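Long-range contact in CPXV018 protein (Cowpox virus, PDB 4PDC), which probably acts as a viral decoy with an MHC class I-like platform that binds the natural-killer-cell receptor NKG2D: residues 79-84 and 94-99. The protein carries 2 engineered substitutions. Residues are numbered along the deposited sequence; the frame is centred on the assembly and turned at random.
Engineered in segment 94-99: Asp96 (natural residue Phe).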
loop_
_atom_site.group_PDB
_atom_site.type_symbol
_atom_site.label_atom_id
_atom_site.label_comp_id
_atom_site.label_asym_id
_atom_site.label_seq_id
_atom_site.Cartn_x
_atom_site.Cartn_y
_atom_site.Cartn_z
ATOM N N THR E 79 -16.057 2.588 -17.507
ATOM C CA THR E 79 -14.810 1.854 -17.690
ATOM C C THR E 79 -13.647 2.608 -17.072
ATOM O O THR E 79 -13.560 3.831 -17.171
ATOM C CB THR E 79 -14.504 1.601 -19.176
ATOM O OG1 THR E 79 -15.597 0.905 -19.785
ATOM C CG2 THR E 79 -13.236 0.778 -19.339
ATOM N N TYR E 80 -12.762 1.855 -16.428
ATOM C CA TYR E 80 -11.502 2.385 -15.933
ATOM C C TYR E 80 -10.371 1.504 -16.424
ATOM O O TYR E 80 -10.334 0.309 -16.134
ATOM C CB TYR E 80 -11.497 2.458 -14.410
ATOM C CG TYR E 80 -10.178 2.906 -13.819
ATOM C CD1 TYR E 80 -9.618 4.132 -14.162
ATOM C CD2 TYR E 80 -9.505 2.116 -12.899
ATOM C CE1 TYR E 80 -8.416 4.551 -13.613
ATOM C CE2 TYR E 80 -8.310 2.524 -12.347
ATOM C CZ TYR E 80 -7.768 3.740 -12.706
ATOM O OH TYR E 80 -6.572 4.142 -12.149
ATOM N N PHE E 81 -9.456 2.105 -17.175
ATOM C CA PHE E 81 -8.331 1.389 -17.758
ATOM C C PHE E 81 -7.066 1.851 -17.066
ATOM O O PHE E 81 -6.826 3.047 -16.968
ATOM C CB PHE E 81 -8.265 1.645 -19.265
ATOM C CG PHE E 81 -7.068 1.041 -19.937
ATOM C CD1 PHE E 81 -7.052 -0.301 -20.275
ATOM C CD2 PHE E 81 -5.969 1.821 -20.257
ATOM C CE1 PHE E 81 -5.953 -0.857 -20.907
ATOM C CE2 PHE E 81 -4.867 1.271 -20.888
ATOM C CZ PHE E 81 -4.859 -0.068 -21.214
ATOM N N TYR E 82 -6.283 0.904 -16.552
ATOM C CA TYR E 82 -5.017 1.225 -15.904
ATOM C C TYR E 82 -3.916 0.311 -16.420
ATOM O O TYR E 82 -4.046 -0.916 -16.382
ATOM C CB TYR E 82 -5.124 1.109 -14.380
ATOM C CG TYR E 82 -3.825 1.459 -13.696
ATOM C CD1 TYR E 82 -3.471 2.785 -13.480
ATOM C CD2 TYR E 82 -2.939 0.470 -13.291
ATOM C CE1 TYR E 82 -2.278 3.115 -12.869
ATOM C CE2 TYR E 82 -1.743 0.793 -12.680
ATOM C CZ TYR E 82 -1.418 2.114 -12.470
ATOM O OH TYR E 82 -0.225 2.444 -11.863
ATOM N N GLU E 83 -2.835 0.920 -16.899
ATOM C CA GLU E 83 -1.744 0.183 -17.522
ATOM C C GLU E 83 -0.400 0.680 -17.022
ATOM O O GLU E 83 -0.156 1.883 -16.998
ATOM C CB GLU E 83 -1.809 0.322 -19.045
ATOM C CG GLU E 83 -0.732 -0.438 -19.794
ATOM C CD GLU E 83 -0.705 -0.095 -21.269
ATOM O OE1 GLU E 83 -0.002 0.870 -21.632
ATOM O OE2 GLU E 83 -1.387 -0.781 -22.060
ATOM N N CYS E 84 0.464 -0.250 -16.620
ATOM C CA CYS E 84 1.850 0.088 -16.330
ATOM C C CYS E 84 2.726 -0.551 -17.404
ATOM O O CYS E 84 2.393 -1.603 -17.956
ATOM C CB CYS E 84 2.262 -0.356 -14.920
ATOM S SG CYS E 84 2.341 -2.134 -14.597
ATOM N N ASP E 94 -0.356 4.761 -17.577
ATOM C CA ASP E 94 -1.412 5.319 -18.399
ATOM C C ASP E 94 -2.747 4.912 -17.799
ATOM O O ASP E 94 -2.906 3.777 -17.349
ATOM C CB ASP E 94 -1.285 4.825 -19.844
ATOM C CG ASP E 94 -2.286 5.477 -20.775
ATOM O OD1 ASP E 94 -2.731 6.601 -20.466
ATOM O OD2 ASP E 94 -2.621 4.871 -21.817
ATOM N N GLN E 95 -3.700 5.834 -17.763
ATOM C CA GLN E 95 -5.037 5.484 -17.309
ATOM C C GLN E 95 -6.090 6.291 -18.046
ATOM O O GLN E 95 -5.878 7.459 -18.380
ATOM C CB GLN E 95 -5.175 5.673 -15.790
ATOM C CG GLN E 95 -4.999 7.098 -15.286
ATOM C CD GLN E 95 -5.196 7.220 -13.777
ATOM O OE1 GLN E 95 -5.201 6.222 -13.049
ATOM N NE2 GLN E 95 -5.361 8.450 -13.302
ATOM N N ASP E 96 -7.218 5.638 -18.307
ATOM C CA ASP E 96 -8.325 6.238 -19.037
ATOM C C ASP E 96 -9.628 5.979 -18.303
ATOM O O ASP E 96 -9.775 4.967 -17.615
ATOM C CB ASP E 96 -8.412 5.674 -20.458
ATOM C CG ASP E 96 -7.218 6.047 -21.310
ATOM O OD1 ASP E 96 -6.751 7.202 -21.211
ATOM O OD2 ASP E 96 -6.748 5.182 -22.079
ATOM N N TYR E 97 -10.563 6.906 -18.462
ATOM C CA TYR E 97 -11.912 6.775 -17.931
ATOM C C TYR E 97 -12.908 6.898 -19.077
ATOM O O TYR E 97 -12.839 7.861 -19.845
ATOM C CB TYR E 97 -12.201 7.851 -16.888
ATOM C CG TYR E 97 -11.159 7.996 -15.806
ATOM C CD1 TYR E 97 -10.010 8.749 -16.018
ATOM C CD2 TYR E 97 -11.333 7.401 -14.563
ATOM C CE1 TYR E 97 -9.061 8.895 -15.026
ATOM C CE2 TYR E 97 -10.390 7.540 -13.566
ATOM C CZ TYR E 97 -9.254 8.290 -13.802
ATOM O OH TYR E 97 -8.311 8.435 -12.811
ATOM N N LEU E 98 -13.826 5.939 -19.187
ATOM C CA LEU E 98 -14.861 5.977 -20.221
ATOM C C LEU E 98 -16.249 5.978 -19.602
ATOM O O LEU E 98 -16.531 5.214 -18.674
ATOM C CB LEU E 98 -14.754 4.784 -21.179
ATOM C CG LEU E 98 -13.396 4.424 -21.775
ATOM C CD1 LEU E 98 -13.495 3.125 -22.556
ATOM C CD2 LEU E 98 -12.913 5.542 -22.663
ATOM N N TYR E 99 -17.107 6.844 -20.130
ATOM C CA TYR E 99 -18.523 6.841 -19.808
ATOM C C TYR E 99 -19.289 6.538 -21.091
ATOM O O TYR E 99 -19.244 7.317 -22.043
ATOM C CB TYR E 99 -18.958 8.182 -19.215
ATOM C CG TYR E 99 -20.402 8.203 -18.770
ATOM C CD1 TYR E 99 -21.412 8.584 -19.641
ATOM C CD2 TYR E 99 -20.757 7.827 -17.482
ATOM C CE1 TYR E 99 -22.733 8.596 -19.240
ATOM C CE2 TYR E 99 -22.076 7.840 -17.071
ATOM C CZ TYR E 99 -23.058 8.225 -17.955
ATOM O OH TYR E 99 -24.370 8.240 -17.553
#
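Tyr80 donates a hydrogen bond from its phenol OH to Gln95 OE1, 2.6 Å away, with the donor tilted out of the amide carbonyl plane. OE1 meets the Tyr80 ring at its edge, the ring and amide planes standing 69° apart. Gln95 gets there with CG wedged between its backbone N and carbonyl carbon (chi1 63°) and an extended chain beyond, while its NE2 bonds to Glu122 on helix 113-126.

On that same helix-covered face, Tyr80 and Tyr97 run side by side. CD1 of Tyr80 lies 3.5 Å from CE2 of Tyr97, and the rings meet obliquely with 33° between their planes. Tyr97 also touches Leu118, and Tyr82 follows along the same face.

The other face is mixed. CB of Thr79 packs 3.8 Å from CB of Leu98, and the leucine CD1 leans on the same threonine carbon. Farther along, the engineered Asp96 brings OD2 to 3.9 Å from CD2 of Phe81, and OE1 of Glu83 stands 4.8 Å from OD2 of Asp94, like charges that probably repel mildly.

Underneath, the backbones pair antiparallel as the hairpin of strands 75-87 and 90-99. Thr79-Leu98, Phe81-Asp96 and Glu83-Asp94 are the hydrogen-bonded pairs, each with two N-H to O bonds.

Just past this pairing, Cys84 is disulfide-linked to Cys134, tying the sheet to helix 131-146, consistent with the alpha2 disulfide of an MHC class I-like platform. The chemistry implies a two-sided hairpin: an aromatic, amide-bridged side held against the helix, and a face where Thr79 packs on Leu98 and the acids, one of them the engineered Asp96, make no side-chain hydrogen bond across the pair, leaving backbone bonds as the chief link there.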